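Local coordinates for Serine/threonine-protein kinase Tel1 (Chaetomium thermophilum, PDB 6SKY), which probably senses DNA damage and activates checkpoint signalling, using ATP to phosphorylate serine and threonine side chains of its target proteins, at residues Ile1565-Asp1568 with Trp1569-Asn1573; Ser1655-Gln1658 with Glu1659-Arg1662; Ala1877-Cys1881 with Gly1882-Val1886; Pro2732-Trp2735 with Phe2736-Thr2740. All blocks are in the same frame, centred on the assembly; numbering follows the deposited sequence.

The four contacts follow one another along the chain, each within a single turn or helix end. Contact 1 closes helix 1557-1569, and contact 2 opens helix 1657-1663, about 20 Å away between centres. Contact 3 joins helices 1871-1880 and 1884-1898 in the FAT range, while contact 4 is the start of helix 2732-2755 in the kinase range. Contact 4 touches contacts 2 and 3: Pro2732 packs on Leu1657 and on Val1886, and Phe2736 on Lys1885, the centres lying about 16 and 15 Å apart. Helical segments distant in sequence thus converge on the first turn of a kinase helix, with contact 1 standing apart, in touch with none of the other three.

Contact 1: residues Ile1565-Asp1568 with Trp1569-Asn1573; sequences ILKD and WGREN
Asp1568 and Lys1567 both carry CG anti to the backbone N (chi1 171° and 174°), which brings their chains to Arg1571; the arginine's own chain, extended from CG to NE, carries its guanidinium back over the last turn of helix 1557-1569, between the other two side chains. This is a helix C-terminus: Trp1569 N still bonds to Ile1565 O at 2.9 Å, Gly1570 N makes only a weak bond to Leu1566 O, and Gly1570 then leaves the helical path. Arg1571 folds back from the loop with one guanidinium face over the backbone, Asp1568 CA lying 3.9 Å from its plane toward the rim. The aliphatic chain of Lys1567 passes NH2, CE coming to 3.3 Å from Arg1571 NH2. Asp1568 crosses at about a right angle, its carboxylate plane turned 79° from the guanidinium, and OD1 meets Arg1571 NH1 in a long salt bridge of 3.9 Å. OD1 has a firmer partner in the backbone N of Leu1575. Trp1569 turns away to helix 1606-1619 and makes a cation-pi contact with Arg1581; Leu1566 CD2 approaches the indole obliquely, 4.4 Å from Trp1569 CE3. Lys1567 NZ and Arg1571 NH2 are 4.3 Å apart, a like-charge pair that the Asp1568 carboxylate probably offsets in part, more through its field than through close pairing.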
loop_
_atom_site.group_PDB
_atom_site.type_symbol
_atom_site.label_atom_id
_atom_site.label_comp_id
_atom_site.label_asym_id
_atom_site.label_seq_id
_atom_site.Cartn_x
_atom_site.Cartn_y
_atom_site.Cartn_z
ATOM N N ILE A 1565 49.420 3.531 29.523
ATOM C CA ILE A 1565 49.805 2.427 28.648
ATOM C C ILE A 1565 48.819 2.281 27.499
ATOM O O ILE A 1565 49.213 2.081 26.346
ATOM C CB ILE A 1565 49.917 1.125 29.454
ATOM C CG1 ILE A 1565 51.065 1.214 30.447
ATOM C CG2 ILE A 1565 50.113 -0.046 28.532
ATOM C CD1 ILE A 1565 51.081 0.085 31.419
ATOM N N LEU A 1566 47.523 2.377 27.791
ATOM C CA LEU A 1566 46.524 2.234 26.740
ATOM C C LEU A 1566 46.595 3.390 25.754
ATOM O O LEU A 1566 46.601 3.179 24.538
ATOM C CB LEU A 1566 45.128 2.131 27.349
ATOM C CG LEU A 1566 44.830 0.917 28.222
ATOM C CD1 LEU A 1566 43.409 0.987 28.703
ATOM C CD2 LEU A 1566 45.078 -0.366 27.469
ATOM N N LYS A 1567 46.651 4.621 26.258
ATOM C CA LYS A 1567 46.751 5.782 25.384
ATOM C C LYS A 1567 48.008 5.737 24.527
ATOM O O LYS A 1567 47.989 6.179 23.375
ATOM C CB LYS A 1567 46.714 7.049 26.233
ATOM C CG LYS A 1567 46.939 8.339 25.487
ATOM C CD LYS A 1567 46.801 9.515 26.440
ATOM C CE LYS A 1567 47.021 10.841 25.734
ATOM N NZ LYS A 1567 46.772 12.001 26.634
ATOM N N ASP A 1568 49.103 5.198 25.066
ATOM C CA ASP A 1568 50.338 5.074 24.305
ATOM C C ASP A 1568 50.250 3.966 23.268
ATOM O O ASP A 1568 50.863 4.066 22.202
ATOM C CB ASP A 1568 51.496 4.813 25.264
ATOM C CG ASP A 1568 52.775 4.458 24.552
ATOM O OD1 ASP A 1568 53.474 5.382 24.091
ATOM O OD2 ASP A 1568 53.085 3.254 24.456
ATOM N N TRP A 1569 49.505 2.905 23.570
ATOM C CA TRP A 1569 49.363 1.791 22.642
ATOM C C TRP A 1569 48.767 2.252 21.322
ATOM O O TRP A 1569 49.268 1.910 20.247
ATOM C CB TRP A 1569 48.497 0.716 23.285
ATOM C CG TRP A 1569 48.525 -0.600 22.633
ATOM C CD1 TRP A 1569 48.909 -0.884 21.367
ATOM C CD2 TRP A 1569 48.148 -1.838 23.227
ATOM N NE1 TRP A 1569 48.795 -2.228 21.129
ATOM C CE2 TRP A 1569 48.331 -2.835 22.263
ATOM C CE3 TRP A 1569 47.677 -2.197 24.489
ATOM C CZ2 TRP A 1569 48.057 -4.166 22.516
ATOM C CZ3 TRP A 1569 47.408 -3.513 24.737
ATOM C CH2 TRP A 1569 47.597 -4.486 23.758
ATOM N N GLY A 1570 47.693 3.030 21.381
ATOM C CA GLY A 1570 47.116 3.560 20.167
ATOM C C GLY A 1570 47.750 4.877 19.786
ATOM O O GLY A 1570 47.336 5.935 20.265
ATOM N N ARG A 1571 48.742 4.817 18.904
ATOM C CA ARG A 1571 49.526 5.969 18.475
ATOM C C ARG A 1571 50.361 5.532 17.281
ATOM O O ARG A 1571 50.333 4.367 16.873
ATOM C CB ARG A 1571 50.420 6.505 19.592
ATOM C CG ARG A 1571 49.861 7.695 20.335
ATOM C CD ARG A 1571 50.775 8.083 21.472
ATOM N NE ARG A 1571 50.090 8.878 22.483
ATOM C CZ ARG A 1571 50.649 9.275 23.620
ATOM N NH1 ARG A 1571 51.904 8.951 23.891
ATOM N NH2 ARG A 1571 49.954 9.995 24.488
ATOM N N GLU A 1572 51.117 6.475 16.728
ATOM C CA GLU A 1572 52.041 6.202 15.635
ATOM C C GLU A 1572 53.493 6.171 16.077
ATOM O O GLU A 1572 54.269 5.356 15.575
ATOM C CB GLU A 1572 51.872 7.249 14.529
ATOM C CG GLU A 1572 52.712 6.985 13.285
ATOM C CD GLU A 1572 52.641 8.119 12.280
ATOM O OE1 GLU A 1572 52.240 9.238 12.665
ATOM O OE2 GLU A 1572 52.987 7.893 11.102
ATOM N N ASN A 1573 53.878 7.033 17.012
ATOM C CA ASN A 1573 55.219 7.047 17.590
ATOM C C ASN A 1573 55.063 6.675 19.058
ATOM O O ASN A 1573 54.976 7.547 19.926
ATOM C CB ASN A 1573 55.880 8.410 17.420
ATOM C CG ASN A 1573 55.998 8.825 15.969
ATOM O OD1 ASN A 1573 55.023 9.245 15.351
ATOM N ND2 ASN A 1573 57.201 8.712 15.417
#

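Contact 2: residues Ser1655-Gln1658 with Glu1659-Arg1662; sequences SQLQ and EYRR
Gln1656 O is held by two backbone N-H groups and covered by a ring. Tyr1660 N donates to it at 3.2 Å in a nearly straight bond (168°), and Glu1659 N adds a weak one. The Tyr1660 ring lies with its centre over the same oxygen, which stands 3.5 Å from the ring plane. The motif is a helix N-terminus, with Gln1656 in the N-cap position and helix 1657-1663 starting just after it. Tyr1660 folds back this way because its CG sits beside the backbone N (chi1 -54°). Gln1656 CB comes over the same ring face, 4.2 Å from the centroid of the Tyr1660 ring, in an off-centre CH-pi contact. The Gln1656 chain, bent at chi2, carries NE2 over to Glu1659 CG, its amide plane 29° from the carboxylate. Leu1657 crosses the tyrosine at about a right angle, its CD2 3.8 Å from Tyr1660 CD2.

Tyr1660 also meets Tyr1848 with the ring planes nearly perpendicular, which ties this turn to helix 1836-1849. Putting an alanine at Tyr1660 would probably strip the cover from Gln1656 O and CB and leave Tyr1848 without its ring partner. Farther along, the regular helical bonds take over, Arg1661 N to Leu1657 O at 3.0 Å and Arg1662 N to Gln1658 O at 2.9 Å. The extended Arg1661 chain runs back past Leu1657 O, presenting one guanidinium face to Leu1657 CD1, which lies 3.7 Å from Arg1661 NH2.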
loop_
_atom_site.group_PDB
_atom_site.type_symbol
_atom_site.label_atom_id
_atom_site.label_comp_id
_atom_site.label_asym_id
_atom_site.label_seq_id
_atom_site.Cartn_x
_atom_site.Cartn_y
_atom_site.Cartn_z
ATOM N N SER A 1655 41.451 -11.262 7.014
ATOM C CA SER A 1655 42.730 -11.729 6.516
ATOM C C SER A 1655 43.849 -11.165 7.376
ATOM O O SER A 1655 43.638 -10.312 8.234
ATOM C CB SER A 1655 42.925 -11.337 5.049
ATOM O OG SER A 1655 42.765 -9.946 4.869
ATOM N N GLN A 1656 45.052 -11.666 7.136
ATOM C CA GLN A 1656 46.243 -11.199 7.820
ATOM C C GLN A 1656 47.070 -10.260 6.970
ATOM O O GLN A 1656 48.213 -9.979 7.320
ATOM C CB GLN A 1656 47.100 -12.382 8.249
ATOM C CG GLN A 1656 46.485 -13.229 9.328
ATOM C CD GLN A 1656 46.634 -12.620 10.696
ATOM O OE1 GLN A 1656 45.656 -12.424 11.408
ATOM N NE2 GLN A 1656 47.863 -12.330 11.078
ATOM N N LEU A 1657 46.524 -9.761 5.865
ATOM C CA LEU A 1657 47.318 -8.935 4.968
ATOM C C LEU A 1657 47.787 -7.655 5.636
ATOM O O LEU A 1657 48.815 -7.093 5.244
ATOM C CB LEU A 1657 46.524 -8.616 3.711
ATOM C CG LEU A 1657 46.556 -9.702 2.646
ATOM C CD1 LEU A 1657 45.999 -9.169 1.362
ATOM C CD2 LEU A 1657 47.966 -10.175 2.445
ATOM N N GLN A 1658 47.068 -7.184 6.650
ATOM C CA GLN A 1658 47.486 -5.968 7.334
ATOM C C GLN A 1658 48.770 -6.187 8.115
ATOM O O GLN A 1658 49.631 -5.305 8.160
ATOM C CB GLN A 1658 46.378 -5.477 8.254
ATOM C CG GLN A 1658 45.672 -4.246 7.752
ATOM C CD GLN A 1658 45.417 -3.244 8.856
ATOM O OE1 GLN A 1658 45.714 -3.499 10.024
ATOM N NE2 GLN A 1658 44.870 -2.092 8.494
ATOM N N GLU A 1659 48.937 -7.364 8.714
ATOM C CA GLU A 1659 50.174 -7.638 9.434
ATOM C C GLU A 1659 51.332 -7.854 8.475
ATOM O O GLU A 1659 52.446 -7.393 8.728
ATOM C CB GLU A 1659 50.001 -8.851 10.337
ATOM C CG GLU A 1659 48.563 -9.255 10.544
ATOM C CD GLU A 1659 47.750 -8.244 11.335
ATOM O OE1 GLU A 1659 48.352 -7.390 12.020
ATOM O OE2 GLU A 1659 46.502 -8.304 11.266
ATOM N N TYR A 1660 51.092 -8.552 7.369
ATOM C CA TYR A 1660 52.147 -8.730 6.386
ATOM C C TYR A 1660 52.570 -7.403 5.788
ATOM O O TYR A 1660 53.721 -7.252 5.371
ATOM C CB TYR A 1660 51.694 -9.669 5.277
ATOM C CG TYR A 1660 51.174 -11.002 5.733
ATOM C CD1 TYR A 1660 51.508 -11.523 6.960
ATOM C CD2 TYR A 1660 50.349 -11.743 4.917
ATOM C CE1 TYR A 1660 51.024 -12.734 7.360
ATOM C CE2 TYR A 1660 49.872 -12.950 5.305
ATOM C CZ TYR A 1660 50.205 -13.441 6.524
ATOM O OH TYR A 1660 49.712 -14.659 6.897
ATOM N N ARG A 1661 51.661 -6.435 5.720
ATOM C CA ARG A 1661 52.031 -5.130 5.191
ATOM C C ARG A 1661 52.652 -4.239 6.247
ATOM O O ARG A 1661 53.415 -3.333 5.909
ATOM C CB ARG A 1661 50.818 -4.449 4.575
ATOM C CG ARG A 1661 50.430 -5.094 3.279
ATOM C CD ARG A 1661 49.086 -4.654 2.792
ATOM N NE ARG A 1661 48.705 -5.433 1.623
ATOM C CZ ARG A 1661 47.553 -5.305 0.985
ATOM N NH1 ARG A 1661 46.656 -4.424 1.400
ATOM N NH2 ARG A 1661 47.299 -6.060 -0.069
ATOM N N ARG A 1662 52.341 -4.474 7.517
ATOM C CA ARG A 1662 53.030 -3.756 8.578
ATOM C C ARG A 1662 54.471 -4.222 8.703
ATOM O O ARG A 1662 55.377 -3.407 8.896
ATOM C CB ARG A 1662 52.292 -3.948 9.896
ATOM C CG ARG A 1662 52.910 -3.209 11.049
ATOM C CD ARG A 1662 52.270 -3.608 12.354
ATOM N NE ARG A 1662 52.557 -4.993 12.699
ATOM C CZ ARG A 1662 53.668 -5.395 13.309
ATOM N NH1 ARG A 1662 54.602 -4.514 13.633
ATOM N NH2 ARG A 1662 53.850 -6.676 13.590
#

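Contact 3: residues Ala1877-Cys1881 with Gly1882-Val1886; sequences AATRC and GMYKV
Ala1878 O takes the N-H of Met1883 at 3.0 Å, nearly in line with its own C=O bond, and this is the firm half of a Schellman motif that ends helix 1871-1880. The other half is a weak bond of 3.4 Å from Gly1882 N to Thr1879 O. Gly1882 makes the turn with positive phi (82°), a conformation glycine adopts readily because it has no CB to meet the preceding carbonyl. Met1883 then takes the N-cap place of helix 1884-1898, and two helices of the FAT region are joined by a very short turn.

The two sides of this turn differ. On the buried side, Met1883 places CG beside its backbone N (chi1 -50°) and runs on nearly extended at chi2, which sets SD 4.1 Å from Cys1881 CB; the bend at chi3 only directs CE. Ala1878 CB looks across to Val1886 CG1 at 4.4 Å. Cys1881, Met1883 and Val1886 all pack on helix 1836-1849, and Cys1881 O accepts a bond from Lys1840 NZ of that helix.

The solvent side is looser. Gly1882 is exposed and Tyr1884 partly so; the tyrosine leans back over the turn with Gly1882 C 4.1 Å from its ring plane, offset toward the rim. Thr1879, by contrast, is buried under helix 1916-1923. It bonds through OG1 to Ala1875 O within its own helix, which leaves the methyl to face the tyrosine: CG2 meets the ring at its edge, near the plane, 3.8 Å from Tyr1884 CE1.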
loop_
_atom_site.group_PDB
_atom_site.type_symbol
_atom_site.label_atom_id
_atom_site.label_comp_id
_atom_site.label_asym_id
_atom_site.label_seq_id
_atom_site.Cartn_x
_atom_site.Cartn_y
_atom_site.Cartn_z
ATOM N N ALA A 1877 36.883 -23.194 -0.076
ATOM C CA ALA A 1877 37.678 -23.314 1.139
ATOM C C ALA A 1877 37.538 -22.085 2.016
ATOM O O ALA A 1877 37.363 -22.198 3.229
ATOM C CB ALA A 1877 39.139 -23.544 0.780
ATOM N N ALA A 1878 37.621 -20.895 1.424
ATOM C CA ALA A 1878 37.485 -19.675 2.205
ATOM C C ALA A 1878 36.071 -19.474 2.715
ATOM O O ALA A 1878 35.878 -18.769 3.706
ATOM C CB ALA A 1878 37.922 -18.472 1.380
ATOM N N THR A 1879 35.075 -20.067 2.060
ATOM C CA THR A 1879 33.726 -20.041 2.608
ATOM C C THR A 1879 33.599 -20.957 3.813
ATOM O O THR A 1879 32.852 -20.653 4.745
ATOM C CB THR A 1879 32.714 -20.444 1.545
ATOM O OG1 THR A 1879 33.021 -19.777 0.322
ATOM C CG2 THR A 1879 31.336 -20.041 1.966
ATOM N N ARG A 1880 34.316 -22.084 3.812
ATOM C CA ARG A 1880 34.319 -22.957 4.982
ATOM C C ARG A 1880 34.963 -22.295 6.195
ATOM O O ARG A 1880 34.536 -22.536 7.326
ATOM C CB ARG A 1880 35.034 -24.261 4.653
ATOM C CG ARG A 1880 34.112 -25.424 4.414
ATOM C CD ARG A 1880 34.519 -26.203 3.189
ATOM N NE ARG A 1880 35.955 -26.419 3.125
ATOM C CZ ARG A 1880 36.597 -26.766 2.019
ATOM N NH1 ARG A 1880 37.907 -26.941 2.034
ATOM N NH2 ARG A 1880 35.928 -26.933 0.891
ATOM N N CYS A 1881 35.978 -21.467 5.990
ATOM C CA CYS A 1881 36.699 -20.821 7.076
ATOM C C CYS A 1881 36.044 -19.537 7.557
ATOM O O CYS A 1881 36.549 -18.924 8.499
ATOM C CB CYS A 1881 38.133 -20.521 6.644
ATOM S SG CYS A 1881 39.079 -21.965 6.174
ATOM N N GLY A 1882 34.954 -19.103 6.934
ATOM C CA GLY A 1882 34.273 -17.906 7.372
ATOM C C GLY A 1882 34.855 -16.607 6.875
ATOM O O GLY A 1882 34.619 -15.565 7.487
ATOM N N MET A 1883 35.611 -16.631 5.786
ATOM C CA MET A 1883 36.210 -15.440 5.195
ATOM C C MET A 1883 35.425 -15.142 3.924
ATOM O O MET A 1883 35.778 -15.604 2.844
ATOM C CB MET A 1883 37.680 -15.663 4.895
ATOM C CG MET A 1883 38.483 -16.221 6.036
ATOM S SD MET A 1883 39.984 -17.053 5.503
ATOM C CE MET A 1883 41.073 -15.678 5.198
ATOM N N TYR A 1884 34.363 -14.358 4.050
ATOM C CA TYR A 1884 33.420 -14.220 2.949
ATOM C C TYR A 1884 33.821 -13.175 1.921
ATOM O O TYR A 1884 33.497 -13.334 0.744
ATOM C CB TYR A 1884 32.032 -13.914 3.498
ATOM C CG TYR A 1884 31.494 -15.049 4.319
ATOM C CD1 TYR A 1884 31.238 -16.272 3.742
ATOM C CD2 TYR A 1884 31.267 -14.905 5.667
ATOM C CE1 TYR A 1884 30.761 -17.311 4.477
ATOM C CE2 TYR A 1884 30.789 -15.942 6.413
ATOM C CZ TYR A 1884 30.536 -17.140 5.813
ATOM O OH TYR A 1884 30.054 -18.182 6.561
ATOM N N LYS A 1885 34.537 -12.128 2.310
ATOM C CA LYS A 1885 35.035 -11.191 1.313
ATOM C C LYS A 1885 36.177 -11.798 0.515
ATOM O O LYS A 1885 36.270 -11.598 -0.701
ATOM C CB LYS A 1885 35.469 -9.900 1.989
ATOM C CG LYS A 1885 34.329 -9.130 2.584
ATOM C CD LYS A 1885 34.830 -8.110 3.555
ATOM C CE LYS A 1885 33.759 -7.116 3.891
ATOM N NZ LYS A 1885 32.497 -7.791 4.230
ATOM N N VAL A 1886 37.047 -12.557 1.178
ATOM C CA VAL A 1886 38.075 -13.314 0.475
ATOM C C VAL A 1886 37.437 -14.320 -0.468
ATOM O O VAL A 1886 37.890 -14.510 -1.601
ATOM C CB VAL A 1886 39.007 -13.992 1.493
ATOM C CG1 VAL A 1886 40.093 -14.722 0.799
ATOM C CG2 VAL A 1886 39.588 -12.973 2.426
#

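Contact 4: residues Pro2732-Trp2735 with Phe2736-Thr2740; sequences PDEW and FQKRT
Trp2735 and Arg2739, one turn apart at the start of alpha helix 2732-2755, run side by side and point the same way. The helix belongs to the kinase region and packs here against FAT helix 1884-1898. Its backbone bonds are regular: Phe2736 N to Pro2732 O at 3.0 Å, Lys2738 N to Glu2734 O at 2.9 Å.

Among the flat groups, the guanidinium is tilted 54° from the indole, too steep for a stack. Trp2735 CH2 lies over one guanidinium face toward its rim, and CZ2 is 3.5 Å from Arg2739 NH2, the nitrogen that makes a salt bridge to Glu1892. Phe2736 also touches the indole, its CB 4.0 Å from Trp2735 CE3, and Phe2725 of helix 2722-2726 packs on both Trp2735 and Arg2739. An alanine at Trp2735 would probably open a gap beside Phe2725 and take from Arg2739 one of the surfaces it lies against, leaving it to rely more on Glu1892.

Between charges, Lys2738 curls back on itself (chi2 -53°), its NZ ending beside Glu2734 CG and 4.0 Å from Glu2734 OE2, too far for a salt bridge.

Phe2736 O takes two donors from opposite faces of its plane, Thr2740 N and Thr2740 OG1, the hydroxyl at 2.9 Å.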
loop_
_atom_site.group_PDB
_atom_site.type_symbol
_atom_site.label_atom_id
_atom_site.label_comp_id
_atom_site.label_asym_id
_atom_site.label_seq_id
_atom_site.Cartn_x
_atom_site.Cartn_y
_atom_site.Cartn_z
ATOM N N PRO A 2732 41.215 -7.839 0.348
ATOM C CA PRO A 2732 39.802 -8.093 0.025
ATOM C C PRO A 2732 38.800 -7.273 0.817
ATOM O O PRO A 2732 37.721 -6.974 0.295
ATOM C CB PRO A 2732 39.660 -9.586 0.314
ATOM C CG PRO A 2732 40.985 -10.116 0.062
ATOM C CD PRO A 2732 41.941 -9.097 0.560
ATOM N N ASP A 2733 39.108 -6.890 2.049
ATOM C CA ASP A 2733 38.186 -6.049 2.801
ATOM C C ASP A 2733 38.078 -4.668 2.174
ATOM O O ASP A 2733 36.977 -4.178 1.878
ATOM C CB ASP A 2733 38.663 -5.940 4.242
ATOM C CG ASP A 2733 39.250 -7.232 4.754
ATOM O OD1 ASP A 2733 38.707 -8.306 4.422
ATOM O OD2 ASP A 2733 40.260 -7.179 5.483
ATOM N N GLU A 2734 39.226 -4.029 1.968
ATOM C CA GLU A 2734 39.271 -2.747 1.289
ATOM C C GLU A 2734 38.700 -2.845 -0.114
ATOM O O GLU A 2734 37.963 -1.962 -0.547
ATOM C CB GLU A 2734 40.707 -2.250 1.254
ATOM C CG GLU A 2734 40.845 -0.775 1.060
ATOM C CD GLU A 2734 42.283 -0.356 0.914
ATOM O OE1 GLU A 2734 43.130 -1.241 0.664
ATOM O OE2 GLU A 2734 42.572 0.850 1.048
ATOM N N TRP A 2735 39.036 -3.905 -0.843
ATOM C CA TRP A 2735 38.516 -4.089 -2.191
ATOM C C TRP A 2735 36.997 -4.094 -2.202
ATOM O O TRP A 2735 36.370 -3.394 -3.003
ATOM C CB TRP A 2735 39.071 -5.386 -2.768
ATOM C CG TRP A 2735 38.433 -5.876 -4.020
ATOM C CD1 TRP A 2735 38.715 -5.486 -5.284
ATOM C CD2 TRP A 2735 37.438 -6.894 -4.130
ATOM N NE1 TRP A 2735 37.946 -6.176 -6.176
ATOM C CE2 TRP A 2735 37.150 -7.047 -5.490
ATOM C CE3 TRP A 2735 36.752 -7.680 -3.207
ATOM C CZ2 TRP A 2735 36.218 -7.953 -5.949
ATOM C CZ3 TRP A 2735 35.826 -8.567 -3.665
ATOM C CH2 TRP A 2735 35.566 -8.702 -5.021
ATOM N N PHE A 2736 36.383 -4.870 -1.312
ATOM C CA PHE A 2736 34.930 -4.961 -1.303
ATOM C C PHE A 2736 34.293 -3.631 -0.936
ATOM O O PHE A 2736 33.314 -3.207 -1.562
ATOM C CB PHE A 2736 34.486 -6.057 -0.345
ATOM C CG PHE A 2736 33.018 -6.293 -0.347
ATOM C CD1 PHE A 2736 32.408 -6.869 -1.428
ATOM C CD2 PHE A 2736 32.245 -5.928 0.724
ATOM C CE1 PHE A 2736 31.067 -7.072 -1.437
ATOM C CE2 PHE A 2736 30.906 -6.136 0.712
ATOM C CZ PHE A 2736 30.318 -6.707 -0.367
ATOM N N GLN A 2737 34.847 -2.939 0.054
ATOM C CA GLN A 2737 34.268 -1.660 0.442
ATOM C C GLN A 2737 34.380 -0.626 -0.672
ATOM O O GLN A 2737 33.437 0.130 -0.925
ATOM C CB GLN A 2737 34.941 -1.159 1.709
ATOM C CG GLN A 2737 34.315 0.067 2.279
ATOM C CD GLN A 2737 35.281 0.831 3.136
ATOM O OE1 GLN A 2737 36.284 0.287 3.588
ATOM N NE2 GLN A 2737 34.999 2.108 3.353
ATOM N N LYS A 2738 35.515 -0.580 -1.362
ATOM C CA LYS A 2738 35.693 0.423 -2.401
ATOM C C LYS A 2738 34.854 0.125 -3.629
ATOM O O LYS A 2738 34.364 1.050 -4.281
ATOM C CB LYS A 2738 37.158 0.523 -2.789
ATOM C CG LYS A 2738 38.082 0.826 -1.654
ATOM C CD LYS A 2738 37.662 2.021 -0.897
ATOM C CE LYS A 2738 38.740 2.461 0.042
ATOM N NZ LYS A 2738 38.644 1.764 1.324
ATOM N N ARG A 2739 34.670 -1.146 -3.966
ATOM C CA ARG A 2739 33.795 -1.466 -5.080
ATOM C C ARG A 2739 32.344 -1.148 -4.755
ATOM O O ARG A 2739 31.594 -0.706 -5.633
ATOM C CB ARG A 2739 33.959 -2.926 -5.454
ATOM C CG ARG A 2739 33.805 -3.179 -6.909
ATOM C CD ARG A 2739 33.794 -4.645 -7.185
ATOM N NE ARG A 2739 32.758 -5.314 -6.418
ATOM C CZ ARG A 2739 32.461 -6.595 -6.546
ATOM N NH1 ARG A 2739 31.507 -7.137 -5.813
ATOM N NH2 ARG A 2739 33.118 -7.331 -7.420
ATOM N N THR A 2740 31.933 -1.328 -3.501
ATOM C CA THR A 2740 30.595 -0.899 -3.115
ATOM C C THR A 2740 30.443 0.613 -3.193
ATOM O O THR A 2740 29.395 1.109 -3.611
ATOM C CB THR A 2740 30.274 -1.394 -1.715
ATOM O OG1 THR A 2740 30.429 -2.810 -1.679
ATOM C CG2 THR A 2740 28.866 -1.070 -1.359
#